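Local coordinates for hypothetical protein PA2218 (Pseudomonas aeruginosa, PDB 2HDW) that is of unknown function but adopts the alpha/beta hydrolase fold and probably acts as a hydrolase, belonging with E. coli YcjY and distantly resembling the S15 peptidases, at residues Met184-Val189 with Pro296-Ile301; Val195-Thr200 with Gly361-His366; Thr200-Asp205 with Ala317-Phe322; Asp265-Pro270 with Val278-Ala283. One frame throughout, in Å; residues are numbered along the deposited sequence.

Overall arrangement
Contacts 1, 2 and 3 gather round strand 197-201 of the mixed central sheet, and contact 4 stands apart in the long connection between strands 197-201 and 309-314. Helix 180-191, used by contact 1, precedes that strand in the chain. Contact 2 takes up the strand itself and packs it on C-terminal helix 356-366; contact 3 shares T200 with it and continues past the end of the strand. Contact 1 touches both, through L186 on T200 and I297 on D205, and its segments alternate with theirs. Contact 4 falls between the segments of all three, its centre about 19 Å from that of contact 3 and 30 Å from contact 2. One alpha/beta hydrolase core thus holds the C-terminal helix.

Contact 1 (Met184-Val189 with Pro296-Ile301); sequences MALNAV and PILTYI
N187 and I297 bury the most surface here, followed by L186 and L298, and all four lie where helix 180-191 meets the loop leading toward strand 309-314. In this alpha/beta hydrolase the helix follows the G-x-C-G-x-G turn after strand 173-178, which may correspond to a nucleophile elbow. N187 reaches out with CG anti to the backbone N (chi1 -158°), laying its amide across I297; the N187 CG to I297 CB distance is 3.5 Å. I297 has CG1 wedged between its backbone N and carbonyl carbon (chi1 54°), an arrangement that leaves CG2 beside the amide of N187 and sends CD1 toward the preceding turn of the helix, 4.1 Å from M184 N. The modelled ends of the N187 amide are doubtful: as built, ND2 is 2.7 Å from L298 N, and with the amide reversed this may be a hydrogen bond.

L298 takes positive phi (70°) and opens a type I turn to I301, closed by I301 N to L298 O. From there its CD2 methyl is pressed onto the side of L186, 3.5 Å from CB, tighter than usual carbon packing. Further along, the ends of L186 and I301 meet at 4.2 Å between their CD1 atoms. On the sheet side L186 rests on V198 and T200, while I297 and L298 both touch D205. The chemistry implies a loop seated on the helix by aliphatic packing of L186, I297, L298 and I301, with a single amide, of uncertain orientation, lying among them.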
loop_
_atom_site.group_PDB
_atom_site.type_symbol
_atom_site.label_atom_id
_atom_site.label_comp_id
_atom_site.label_asym_id
_atom_site.label_seq_id
_atom_site.Cartn_x
_atom_site.Cartn_y
_atom_site.Cartn_z
ATOM N N MET A 184 0.342 -6.905 -1.303
ATOM C CA MET A 184 1.706 -6.952 -0.783
ATOM C C MET A 184 1.713 -7.270 0.719
ATOM O O MET A 184 2.616 -7.948 1.209
ATOM C CB MET A 184 2.427 -5.621 -1.036
ATOM C CG MET A 184 3.542 -5.663 -2.107
ATOM S SD MET A 184 2.993 -5.838 -3.840
ATOM C CE MET A 184 2.493 -4.129 -4.200
ATOM N N ALA A 185 0.711 -6.780 1.444
ATOM C CA ALA A 185 0.630 -7.031 2.881
ATOM C C ALA A 185 0.436 -8.522 3.148
ATOM O O ALA A 185 1.122 -9.102 3.984
ATOM C CB ALA A 185 -0.520 -6.229 3.506
ATOM N N LEU A 186 -0.495 -9.145 2.435
ATOM C CA LEU A 186 -0.746 -10.576 2.608
ATOM C C LEU A 186 0.499 -11.360 2.217
ATOM O O LEU A 186 0.843 -12.358 2.855
ATOM C CB LEU A 186 -1.932 -11.020 1.744
ATOM C CG LEU A 186 -3.283 -10.416 2.136
ATOM C CD1 LEU A 186 -4.326 -10.711 1.065
ATOM C CD2 LEU A 186 -3.712 -10.981 3.485
ATOM N N ASN A 187 1.180 -10.896 1.172
ATOM C CA ASN A 187 2.390 -11.551 0.685
ATOM C C ASN A 187 3.487 -11.499 1.747
ATOM O O ASN A 187 4.180 -12.487 1.982
ATOM C CB ASN A 187 2.892 -10.864 -0.588
ATOM C CG ASN A 187 3.788 -11.763 -1.426
ATOM O OD1 ASN A 187 4.876 -11.358 -1.855
ATOM N ND2 ASN A 187 3.331 -12.982 -1.676
ATOM N N ALA A 188 3.633 -10.340 2.382
ATOM C CA ALA A 188 4.647 -10.148 3.418
ATOM C C ALA A 188 4.380 -10.981 4.670
ATOM O O ALA A 188 5.288 -11.617 5.208
ATOM C CB ALA A 188 4.736 -8.668 3.796
ATOM N N VAL A 189 3.134 -10.972 5.135
ATOM C CA VAL A 189 2.761 -11.707 6.343
ATOM C C VAL A 189 2.954 -13.224 6.235
ATOM O O VAL A 189 3.261 -13.890 7.224
ATOM C CB VAL A 189 1.292 -11.411 6.737
ATOM C CG1 VAL A 189 0.923 -12.191 7.997
ATOM C CG2 VAL A 189 1.110 -9.908 6.972
ATOM N N PRO A 296 4.193 -13.823 -9.479
ATOM C CA PRO A 296 2.998 -13.668 -8.651
ATOM C C PRO A 296 3.250 -13.638 -7.150
ATOM O O PRO A 296 4.231 -14.195 -6.649
ATOM C CB PRO A 296 2.128 -14.852 -9.071
ATOM C CG PRO A 296 3.126 -15.879 -9.471
ATOM C CD PRO A 296 4.146 -15.083 -10.242
ATOM N N ILE A 297 2.355 -12.958 -6.448
ATOM C CA ILE A 297 2.412 -12.862 -5.000
ATOM C C ILE A 297 1.293 -13.762 -4.476
ATOM O O ILE A 297 0.534 -14.333 -5.264
ATOM C CB ILE A 297 2.156 -11.421 -4.508
ATOM C CG1 ILE A 297 0.834 -10.907 -5.077
ATOM C CG2 ILE A 297 3.331 -10.524 -4.911
ATOM C CD1 ILE A 297 0.287 -9.672 -4.365
ATOM N N LEU A 298 1.215 -13.895 -3.154
ATOM C CA LEU A 298 0.186 -14.696 -2.479
ATOM C C LEU A 298 0.281 -16.211 -2.628
ATOM O O LEU A 298 -0.652 -16.929 -2.258
ATOM C CB LEU A 298 -1.207 -14.244 -2.925
ATOM C CG LEU A 298 -1.506 -12.746 -2.851
ATOM C CD1 LEU A 298 -2.968 -12.508 -3.225
ATOM C CD2 LEU A 298 -1.217 -12.221 -1.458
ATOM N N THR A 299 1.400 -16.710 -3.145
ATOM C CA THR A 299 1.549 -18.151 -3.303
ATOM C C THR A 299 1.351 -18.881 -1.979
ATOM O O THR A 299 0.693 -19.924 -1.920
ATOM C CB THR A 299 2.948 -18.521 -3.837
ATOM O OG1 THR A 299 3.167 -17.866 -5.089
ATOM C CG2 THR A 299 3.061 -20.034 -4.049
ATOM N N TYR A 300 1.918 -18.317 -0.919
ATOM C CA TYR A 300 1.859 -18.921 0.405
ATOM C C TYR A 300 0.853 -18.280 1.358
ATOM O O TYR A 300 1.022 -18.318 2.582
ATOM C CB TYR A 300 3.264 -18.885 1.001
ATOM C CG TYR A 300 4.271 -19.588 0.112
ATOM C CD1 TYR A 300 4.372 -20.975 0.115
ATOM C CD2 TYR A 300 5.080 -18.869 -0.776
ATOM C CE1 TYR A 300 5.247 -21.640 -0.737
ATOM C CE2 TYR A 300 5.964 -19.525 -1.642
ATOM C CZ TYR A 300 6.036 -20.918 -1.612
ATOM O OH TYR A 300 6.883 -21.599 -2.457
ATOM N N ILE A 301 -0.213 -17.723 0.795
ATOM C CA ILE A 301 -1.237 -17.061 1.590
ATOM C C ILE A 301 -1.845 -17.932 2.694
ATOM O O ILE A 301 -2.220 -17.425 3.747
ATOM C CB ILE A 301 -2.358 -16.514 0.672
ATOM C CG1 ILE A 301 -3.320 -15.654 1.486
ATOM C CG2 ILE A 301 -3.079 -17.670 -0.026
ATOM C CD1 ILE A 301 -4.344 -14.924 0.647
#

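Contact 2 (Val195-Thr200 with Gly361-His366); sequences VKAVVT and GFFDEH
A strand of the alpha/beta hydrolase sheet here packs on the C-terminal helix: A197 and V199 of strand 197-201 meet F362, F363 and H366 of helix 356-366. The short axes run nearly antiparallel, at 169° and 9.2 Å apart. Alternate strand side chains serve opposite faces of the sheet, A197 and V199 pointing to this helix and V198 to L186 and V189 of helix 180-191.

V199 CG2 is the pivot. It is 3.3 Å from F362 CD2 and close to CE2 as well, a close approach to the CD2-CE2 bond, and it also lies 3.7 Å from F363 CZ, so one methyl packs against two phenyl groups. The rings take different first torsions: F362 has CG anti to its backbone N (chi1 176°), whereas F363 has CG beside the N, and F362 CD2 lies over the centre of the F363 ring. The methyl of A197 fills the next place along the strand, against F362 CE2 and, at 3.7 Å, H366 CB. H366 in turn sets CD2 over a face of F362 near its rim.

The K196 side chain bends away from the helix, and its NZ forms a salt bridge with E171. The backbone also reaches the aromatic pair: A197 O lies in the plane of the F363 ring at its edge, 3.8 Å from CE1.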
loop_
_atom_site.group_PDB
_atom_site.type_symbol
_atom_site.label_atom_id
_atom_site.label_comp_id
_atom_site.label_asym_id
_atom_site.label_seq_id
_atom_site.Cartn_x
_atom_site.Cartn_y
_atom_site.Cartn_z
ATOM N N VAL A 195 4.812 -10.640 12.111
ATOM C CA VAL A 195 3.527 -9.955 11.973
ATOM C C VAL A 195 2.407 -10.868 12.482
ATOM O O VAL A 195 2.173 -11.954 11.939
ATOM C CB VAL A 195 3.271 -9.546 10.502
ATOM C CG1 VAL A 195 2.023 -8.687 10.407
ATOM C CG2 VAL A 195 4.479 -8.782 9.960
ATOM N N LYS A 196 1.722 -10.411 13.527
ATOM C CA LYS A 196 0.671 -11.183 14.189
ATOM C C LYS A 196 -0.715 -11.233 13.558
ATOM O O LYS A 196 -1.451 -12.195 13.767
ATOM C CB LYS A 196 0.526 -10.702 15.637
ATOM C CG LYS A 196 1.787 -10.843 16.478
ATOM C CD LYS A 196 2.297 -12.279 16.489
ATOM C CE LYS A 196 3.243 -12.523 17.662
ATOM N NZ LYS A 196 4.391 -11.589 17.659
ATOM N N ALA A 197 -1.081 -10.200 12.812
ATOM C CA ALA A 197 -2.395 -10.152 12.182
ATOM C C ALA A 197 -2.317 -9.199 11.005
ATOM O O ALA A 197 -1.430 -8.349 10.957
ATOM C CB ALA A 197 -3.445 -9.671 13.186
ATOM N N VAL A 198 -3.251 -9.335 10.066
ATOM C CA VAL A 198 -3.255 -8.501 8.874
ATOM C C VAL A 198 -4.658 -8.155 8.386
ATOM O O VAL A 198 -5.552 -9.004 8.357
ATOM C CB VAL A 198 -2.494 -9.200 7.706
ATOM C CG1 VAL A 198 -3.164 -10.535 7.369
ATOM C CG2 VAL A 198 -2.466 -8.296 6.479
ATOM N N VAL A 199 -4.824 -6.891 8.007
ATOM C CA VAL A 199 -6.075 -6.364 7.469
ATOM C C VAL A 199 -5.764 -5.790 6.096
ATOM O O VAL A 199 -4.713 -5.189 5.910
ATOM C CB VAL A 199 -6.624 -5.194 8.324
ATOM C CG1 VAL A 199 -7.677 -4.412 7.526
ATOM C CG2 VAL A 199 -7.226 -5.719 9.605
ATOM N N THR A 200 -6.658 -5.991 5.132
ATOM C CA THR A 200 -6.468 -5.415 3.806
ATOM C C THR A 200 -7.697 -4.550 3.560
ATOM O O THR A 200 -8.796 -4.888 4.004
ATOM C CB THR A 200 -6.378 -6.482 2.686
ATOM O OG1 THR A 200 -7.568 -7.280 2.673
ATOM C CG2 THR A 200 -5.158 -7.369 2.885
ATOM N N GLY A 361 -10.706 -2.774 16.723
ATOM C CA GLY A 361 -11.153 -3.902 17.521
ATOM C C GLY A 361 -10.422 -5.169 17.116
ATOM O O GLY A 361 -10.064 -5.994 17.956
ATOM N N PHE A 362 -10.201 -5.321 15.815
ATOM C CA PHE A 362 -9.499 -6.480 15.275
ATOM C C PHE A 362 -8.083 -6.560 15.850
ATOM O O PHE A 362 -7.681 -7.588 16.401
ATOM C CB PHE A 362 -9.427 -6.364 13.750
ATOM C CG PHE A 362 -8.638 -7.457 13.083
ATOM C CD1 PHE A 362 -9.192 -8.716 12.890
ATOM C CD2 PHE A 362 -7.356 -7.207 12.602
ATOM C CE1 PHE A 362 -8.481 -9.715 12.218
ATOM C CE2 PHE A 362 -6.633 -8.199 11.928
ATOM C CZ PHE A 362 -7.199 -9.454 11.735
ATOM N N PHE A 363 -7.325 -5.476 15.720
ATOM C CA PHE A 363 -5.962 -5.476 16.229
ATOM C C PHE A 363 -5.901 -5.477 17.751
ATOM O O PHE A 363 -4.961 -6.017 18.322
ATOM C CB PHE A 363 -5.168 -4.298 15.657
ATOM C CG PHE A 363 -4.818 -4.458 14.199
ATOM C CD1 PHE A 363 -4.051 -5.539 13.772
ATOM C CD2 PHE A 363 -5.251 -3.530 13.256
ATOM C CE1 PHE A 363 -3.716 -5.696 12.423
ATOM C CE2 PHE A 363 -4.924 -3.672 11.903
ATOM C CZ PHE A 363 -4.156 -4.757 11.488
ATOM N N ASP A 364 -6.892 -4.883 18.414
ATOM C CA ASP A 364 -6.887 -4.886 19.879
ATOM C C ASP A 364 -6.878 -6.330 20.372
ATOM O O ASP A 364 -6.167 -6.676 21.311
ATOM C CB ASP A 364 -8.119 -4.176 20.458
ATOM C CG ASP A 364 -7.979 -2.660 20.466
ATOM O OD1 ASP A 364 -6.861 -2.164 20.727
ATOM O OD2 ASP A 364 -8.989 -1.961 20.223
ATOM N N GLU A 365 -7.670 -7.177 19.727
ATOM C CA GLU A 365 -7.735 -8.571 20.129
ATOM C C GLU A 365 -6.514 -9.375 19.724
ATOM O O GLU A 365 -5.945 -10.106 20.533
ATOM C CB GLU A 365 -8.958 -9.261 19.536
ATOM C CG GLU A 365 -9.108 -10.676 20.070
ATOM C CD GLU A 365 -10.069 -11.517 19.278
ATOM O OE1 GLU A 365 -11.171 -11.022 18.957
ATOM O OE2 GLU A 365 -9.723 -12.681 18.988
ATOM N N HIS A 366 -6.105 -9.235 18.471
ATOM C CA HIS A 366 -4.984 -10.010 17.960
ATOM C C HIS A 366 -3.572 -9.522 18.262
ATOM O O HIS A 366 -2.616 -10.287 18.136
ATOM C CB HIS A 366 -5.170 -10.209 16.456
ATOM C CG HIS A 366 -6.468 -10.866 16.104
ATOM N ND1 HIS A 366 -6.840 -12.093 16.609
ATOM C CD2 HIS A 366 -7.492 -10.456 15.318
ATOM C CE1 HIS A 366 -8.037 -12.411 16.150
ATOM N NE2 HIS A 366 -8.454 -11.434 15.365
#

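Contact 3 (Thr200-Asp205 with Ala317-Phe322); sequences TSTMYD and AHSRYF
Beyond strand 200-201 the chain turns at T202, with positive phi, and runs past the start of helix 320-329, so that the CA atoms of Y204 and F322 come within 5.6 Å. In the alpha/beta hydrolase fold these segments follow the C-terminal ends of two neighbouring parallel strands, 197-201 and 309-314, and the two exits are joined by an aromatic cluster of Y204, H318 and F322.

The rings of Y204 and F322 form an offset stack, centroids 4.8 Å apart and planes at 27°. F322 CE2 sits over one face of Y204 toward the rim, while Y204 CA makes a CH-pi contact onto the face of F322; Y321 lies against the opposite face of F322. S319 CB packs beside Y204 CE1 at 3.7 Å, and its OG is bonded to H313. At the far end of the tyrosine, OH and H318 NE2 form a hydrogen bond of 2.8 Å that is almost straight (176°) and lies in the imidazole plane. The two rings are steeply inclined to each other and meet rim to rim. Y214 and Y263 also bond to this hydroxyl, a threefold grip that holds it in place, while the stack with F322 probably sets the turn of the ring.

D205 N-caps helix 206-212, its OD1 taking bonds from R208 N and T207 OG1. Two backbone atoms are buried by F322 with no polar partner in the model: M203 O, 3.3 Å from F322 CB, and D205 N, which lies over the ring face 3.8 Å from F322 CD1.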
loop_
_atom_site.group_PDB
_atom_site.type_symbol
_atom_site.label_atom_id
_atom_site.label_comp_id
_atom_site.label_asym_id
_atom_site.label_seq_id
_atom_site.Cartn_x
_atom_site.Cartn_y
_atom_site.Cartn_z
ATOM N N THR A 200 -6.658 -5.991 5.132
ATOM C CA THR A 200 -6.468 -5.415 3.806
ATOM C C THR A 200 -7.697 -4.550 3.560
ATOM O O THR A 200 -8.796 -4.888 4.004
ATOM C CB THR A 200 -6.378 -6.482 2.686
ATOM O OG1 THR A 200 -7.568 -7.280 2.673
ATOM C CG2 THR A 200 -5.158 -7.369 2.885
ATOM N N SER A 201 -7.512 -3.426 2.878
ATOM C CA SER A 201 -8.635 -2.543 2.593
ATOM C C SER A 201 -8.751 -2.304 1.089
ATOM O O SER A 201 -7.795 -1.857 0.454
ATOM C CB SER A 201 -8.458 -1.208 3.326
ATOM O OG SER A 201 -9.633 -0.418 3.240
ATOM N N THR A 202 -9.919 -2.621 0.529
ATOM C CA THR A 202 -10.187 -2.441 -0.902
ATOM C C THR A 202 -8.943 -2.799 -1.735
ATOM O O THR A 202 -8.482 -2.033 -2.588
ATOM C CB THR A 202 -10.673 -0.971 -1.177
ATOM O OG1 THR A 202 -11.216 -0.885 -2.499
ATOM C CG2 THR A 202 -9.525 0.039 -1.026
ATOM N N MET A 203 -8.434 -4.004 -1.493
ATOM C CA MET A 203 -7.218 -4.500 -2.133
ATOM C C MET A 203 -7.255 -4.842 -3.616
ATOM O O MET A 203 -8.312 -5.066 -4.212
ATOM C CB MET A 203 -6.694 -5.748 -1.383
ATOM C CG MET A 203 -7.433 -7.069 -1.707
ATOM S SD MET A 203 -6.663 -8.608 -1.037
ATOM C CE MET A 203 -5.440 -8.988 -2.297
ATOM N N TYR A 204 -6.049 -4.894 -4.176
ATOM C CA TYR A 204 -5.775 -5.276 -5.557
ATOM C C TYR A 204 -4.627 -6.267 -5.378
ATOM O O TYR A 204 -3.890 -6.190 -4.393
ATOM C CB TYR A 204 -5.177 -4.119 -6.363
ATOM C CG TYR A 204 -6.090 -3.298 -7.246
ATOM C CD1 TYR A 204 -7.120 -2.529 -6.705
ATOM C CD2 TYR A 204 -5.827 -3.174 -8.614
ATOM C CE1 TYR A 204 -7.852 -1.646 -7.497
ATOM C CE2 TYR A 204 -6.554 -2.294 -9.414
ATOM C CZ TYR A 204 -7.560 -1.527 -8.847
ATOM O OH TYR A 204 -8.236 -0.601 -9.615
ATOM N N ASP A 205 -4.483 -7.199 -6.307
ATOM C CA ASP A 205 -3.336 -8.098 -6.302
ATOM C C ASP A 205 -2.670 -7.498 -7.540
ATOM O O ASP A 205 -3.106 -7.767 -8.660
ATOM C CB ASP A 205 -3.744 -9.552 -6.576
ATOM C CG ASP A 205 -2.552 -10.440 -6.909
ATOM O OD1 ASP A 205 -1.531 -9.903 -7.383
ATOM O OD2 ASP A 205 -2.633 -11.674 -6.724
ATOM N N ALA A 317 -17.507 -1.727 -5.120
ATOM C CA ALA A 317 -16.175 -1.551 -5.694
ATOM C C ALA A 317 -15.927 -2.450 -6.901
ATOM O O ALA A 317 -16.245 -3.641 -6.882
ATOM C CB ALA A 317 -15.109 -1.801 -4.626
ATOM N N HIS A 318 -15.359 -1.866 -7.951
ATOM C CA HIS A 318 -15.039 -2.600 -9.175
ATOM C C HIS A 318 -13.981 -3.649 -8.855
ATOM O O HIS A 318 -13.822 -4.646 -9.564
ATOM C CB HIS A 318 -14.454 -1.644 -10.216
ATOM C CG HIS A 318 -13.123 -1.080 -9.822
ATOM N ND1 HIS A 318 -12.980 -0.123 -8.840
ATOM C CD2 HIS A 318 -11.869 -1.381 -10.237
ATOM C CE1 HIS A 318 -11.697 0.140 -8.665
ATOM N NE2 HIS A 318 -11.001 -0.611 -9.501
ATOM N N SER A 319 -13.255 -3.403 -7.773
ATOM C CA SER A 319 -12.167 -4.270 -7.344
ATOM C C SER A 319 -12.543 -5.285 -6.271
ATOM O O SER A 319 -11.681 -6.014 -5.782
ATOM C CB SER A 319 -11.048 -3.398 -6.798
ATOM O OG SER A 319 -11.592 -2.558 -5.796
ATOM N N ARG A 320 -13.814 -5.337 -5.899
ATOM C CA ARG A 320 -14.220 -6.261 -4.849
ATOM C C ARG A 320 -13.794 -7.697 -5.109
ATOM O O ARG A 320 -13.490 -8.438 -4.172
ATOM C CB ARG A 320 -15.732 -6.219 -4.636
ATOM C CG ARG A 320 -16.183 -7.029 -3.426
ATOM C CD ARG A 320 -17.690 -6.988 -3.240
ATOM N NE ARG A 320 -18.382 -7.640 -4.344
ATOM C CZ ARG A 320 -19.704 -7.707 -4.467
ATOM N NH1 ARG A 320 -20.487 -7.158 -3.543
ATOM N NH2 ARG A 320 -20.243 -8.325 -5.515
ATOM N N TYR A 321 -13.760 -8.095 -6.375
ATOM C CA TYR A 321 -13.393 -9.465 -6.695
ATOM C C TYR A 321 -11.987 -9.857 -6.235
ATOM O O TYR A 321 -11.740 -11.029 -5.946
ATOM C CB TYR A 321 -13.565 -9.730 -8.194
ATOM C CG TYR A 321 -12.493 -9.158 -9.087
ATOM C CD1 TYR A 321 -11.399 -9.932 -9.471
ATOM C CD2 TYR A 321 -12.608 -7.871 -9.611
ATOM C CE1 TYR A 321 -10.451 -9.445 -10.363
ATOM C CE2 TYR A 321 -11.667 -7.372 -10.503
ATOM C CZ TYR A 321 -10.594 -8.168 -10.876
ATOM O OH TYR A 321 -9.668 -7.689 -11.765
ATOM N N PHE A 322 -11.068 -8.896 -6.155
ATOM C CA PHE A 322 -9.711 -9.214 -5.698
ATOM C C PHE A 322 -9.727 -9.810 -4.290
ATOM O O PHE A 322 -9.022 -10.782 -4.011
ATOM C CB PHE A 322 -8.819 -7.969 -5.704
ATOM C CG PHE A 322 -8.412 -7.515 -7.080
ATOM C CD1 PHE A 322 -7.695 -8.359 -7.921
ATOM C CD2 PHE A 322 -8.734 -6.239 -7.529
ATOM C CE1 PHE A 322 -7.299 -7.938 -9.196
ATOM C CE2 PHE A 322 -8.344 -5.805 -8.803
ATOM C CZ PHE A 322 -7.625 -6.660 -9.636
#

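Contact 4 (Asp265-Pro270 with Val278-Ala283); sequences DYYMTP and VNSGNA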
loop_
_atom_site.group_PDB
_atom_site.type_symbol
_atom_site.label_atom_id
_atom_site.label_comp_id
_atom_site.label_asym_id
_atom_site.label_seq_id
_atom_site.Cartn_x
_atom_site.Cartn_y
_atom_site.Cartn_z
ATOM N N ASP A 265 -10.906 11.940 -9.306
ATOM C CA ASP A 265 -11.465 12.834 -8.300
ATOM C C ASP A 265 -10.704 12.795 -6.987
ATOM O O ASP A 265 -10.753 13.739 -6.205
ATOM C CB ASP A 265 -12.936 12.512 -8.062
ATOM C CG ASP A 265 -13.798 12.856 -9.259
ATOM O OD1 ASP A 265 -13.316 13.592 -10.146
ATOM O OD2 ASP A 265 -14.953 12.398 -9.311
ATOM N N TYR A 266 -9.997 11.700 -6.741
ATOM C CA TYR A 266 -9.222 11.596 -5.514
ATOM C C TYR A 266 -7.794 12.096 -5.729
ATOM O O TYR A 266 -7.326 13.014 -5.047
ATOM C CB TYR A 266 -9.168 10.146 -5.028
ATOM C CG TYR A 266 -8.286 9.978 -3.811
ATOM C CD1 TYR A 266 -8.716 10.397 -2.550
ATOM C CD2 TYR A 266 -6.995 9.465 -3.928
ATOM C CE1 TYR A 266 -7.878 10.313 -1.435
ATOM C CE2 TYR A 266 -6.148 9.382 -2.825
ATOM C CZ TYR A 266 -6.595 9.807 -1.586
ATOM O OH TYR A 266 -5.752 9.735 -0.502
ATOM N N TYR A 267 -7.114 11.483 -6.693
ATOM C CA TYR A 267 -5.721 11.798 -6.996
ATOM C C TYR A 267 -5.442 13.111 -7.717
ATOM O O TYR A 267 -4.331 13.634 -7.636
ATOM C CB TYR A 267 -5.101 10.658 -7.814
ATOM C CG TYR A 267 -4.849 9.379 -7.045
ATOM C CD1 TYR A 267 -3.894 9.329 -6.028
ATOM C CD2 TYR A 267 -5.554 8.209 -7.348
ATOM C CE1 TYR A 267 -3.643 8.142 -5.328
ATOM C CE2 TYR A 267 -5.312 7.019 -6.654
ATOM C CZ TYR A 267 -4.356 6.994 -5.647
ATOM O OH TYR A 267 -4.123 5.823 -4.952
ATOM N N MET A 268 -6.427 13.655 -8.419
ATOM C CA MET A 268 -6.177 14.884 -9.163
ATOM C C MET A 268 -7.034 16.097 -8.802
ATOM O O MET A 268 -7.308 16.953 -9.642
ATOM C CB MET A 268 -6.254 14.592 -10.663
ATOM C CG MET A 268 -5.092 13.713 -11.163
ATOM S SD MET A 268 -3.491 14.532 -11.049
ATOM C CE MET A 268 -3.378 15.216 -12.743
ATOM N N THR A 269 -7.466 16.150 -7.548
ATOM C CA THR A 269 -8.230 17.281 -7.045
ATOM C C THR A 269 -7.680 17.488 -5.643
ATOM O O THR A 269 -6.904 16.668 -5.149
ATOM C CB THR A 269 -9.744 17.000 -6.924
ATOM O OG1 THR A 269 -9.985 16.148 -5.796
ATOM C CG2 THR A 269 -10.280 16.348 -8.190
ATOM N N PRO A 270 -8.052 18.594 -4.992
ATOM C CA PRO A 270 -7.556 18.839 -3.638
ATOM C C PRO A 270 -7.913 17.719 -2.653
ATOM O O PRO A 270 -7.305 17.608 -1.585
ATOM C CB PRO A 270 -8.207 20.173 -3.282
ATOM C CG PRO A 270 -8.175 20.891 -4.596
ATOM C CD PRO A 270 -8.662 19.813 -5.556
ATOM N N VAL A 278 2.786 8.842 -7.714
ATOM C CA VAL A 278 2.759 8.347 -9.086
ATOM C C VAL A 278 1.352 8.554 -9.647
ATOM O O VAL A 278 1.175 9.023 -10.772
ATOM C CB VAL A 278 3.077 6.828 -9.143
ATOM C CG1 VAL A 278 2.529 6.221 -10.442
ATOM C CG2 VAL A 278 4.575 6.607 -9.051
ATOM N N ASN A 279 0.350 8.201 -8.850
ATOM C CA ASN A 279 -1.028 8.319 -9.292
ATOM C C ASN A 279 -1.509 9.752 -9.467
ATOM O O ASN A 279 -2.490 9.995 -10.165
ATOM C CB ASN A 279 -1.946 7.550 -8.337
ATOM C CG ASN A 279 -1.614 6.066 -8.298
ATOM O OD1 ASN A 279 -1.049 5.528 -9.252
ATOM N ND2 ASN A 279 -1.969 5.398 -7.202
ATOM N N SER A 280 -0.822 10.705 -8.848
ATOM C CA SER A 280 -1.214 12.104 -8.978
ATOM C C SER A 280 -0.520 12.806 -10.144
ATOM O O SER A 280 0.289 13.708 -9.943
ATOM C CB SER A 280 -0.937 12.872 -7.679
ATOM O OG SER A 280 -1.886 12.553 -6.669
ATOM N N GLY A 281 -0.828 12.381 -11.365
ATOM C CA GLY A 281 -0.248 13.020 -12.535
ATOM C C GLY A 281 1.131 12.571 -12.986
ATOM O O GLY A 281 1.677 13.128 -13.939
ATOM N N ASN A 282 1.713 11.586 -12.311
ATOM C CA ASN A 282 3.020 11.094 -12.719
ATOM C C ASN A 282 2.875 9.686 -13.280
ATOM O O ASN A 282 1.865 9.388 -13.923
ATOM C CB ASN A 282 3.997 11.135 -11.539
ATOM C CG ASN A 282 4.224 12.547 -11.038
ATOM O OD1 ASN A 282 3.699 12.941 -9.999
ATOM N ND2 ASN A 282 4.991 13.328 -11.794
ATOM N N ALA A 283 3.860 8.820 -13.054
ATOM C CA ALA A 283 3.780 7.463 -13.588
ATOM C C ALA A 283 4.977 6.596 -13.276
ATOM O O ALA A 283 6.038 7.083 -12.897
ATOM C CB ALA A 283 3.605 7.515 -15.089
#
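Y267 and N279 both hold CG beside the backbone N (chi1 -71° and -61°), and the two side chains run side by side in the same direction, with ring and amide planes 73° apart. N279 CB rests over the centre of the Y267 ring, a CH-pi contact of 3.4 Å from CB to the ring centroid and close to the ring normal. Y266 CD2 lies over the centre of the other face, so the phenol is clasped between them. Farther out, N279 ND2 gives Y267 OH a weak, bent hydrogen bond (3.1 Å); N279 ND2 bonds more strongly to F105 O.

The contact closes the C-terminal end of helix 258-267 in the long insertion between strands 197-201 and 309-314, the position where many alpha/beta hydrolases carry a lid. There Y267 O is taken by S280 OG at 2.8 Å, in the carbonyl plane and on a lone pair. S280 is the centre of an inverse gamma turn, and its OG has further weak bonds with H274 N and Q111 NE2.

M268, the first residue past the helix, folds back with bends at its second and third torsions to set SD 3.4 Å from G281 N. Its methyl CE then lies 3.8 Å from G281 CA, where the glycine has positive phi and its lack of a side chain leaves room for the methionine end.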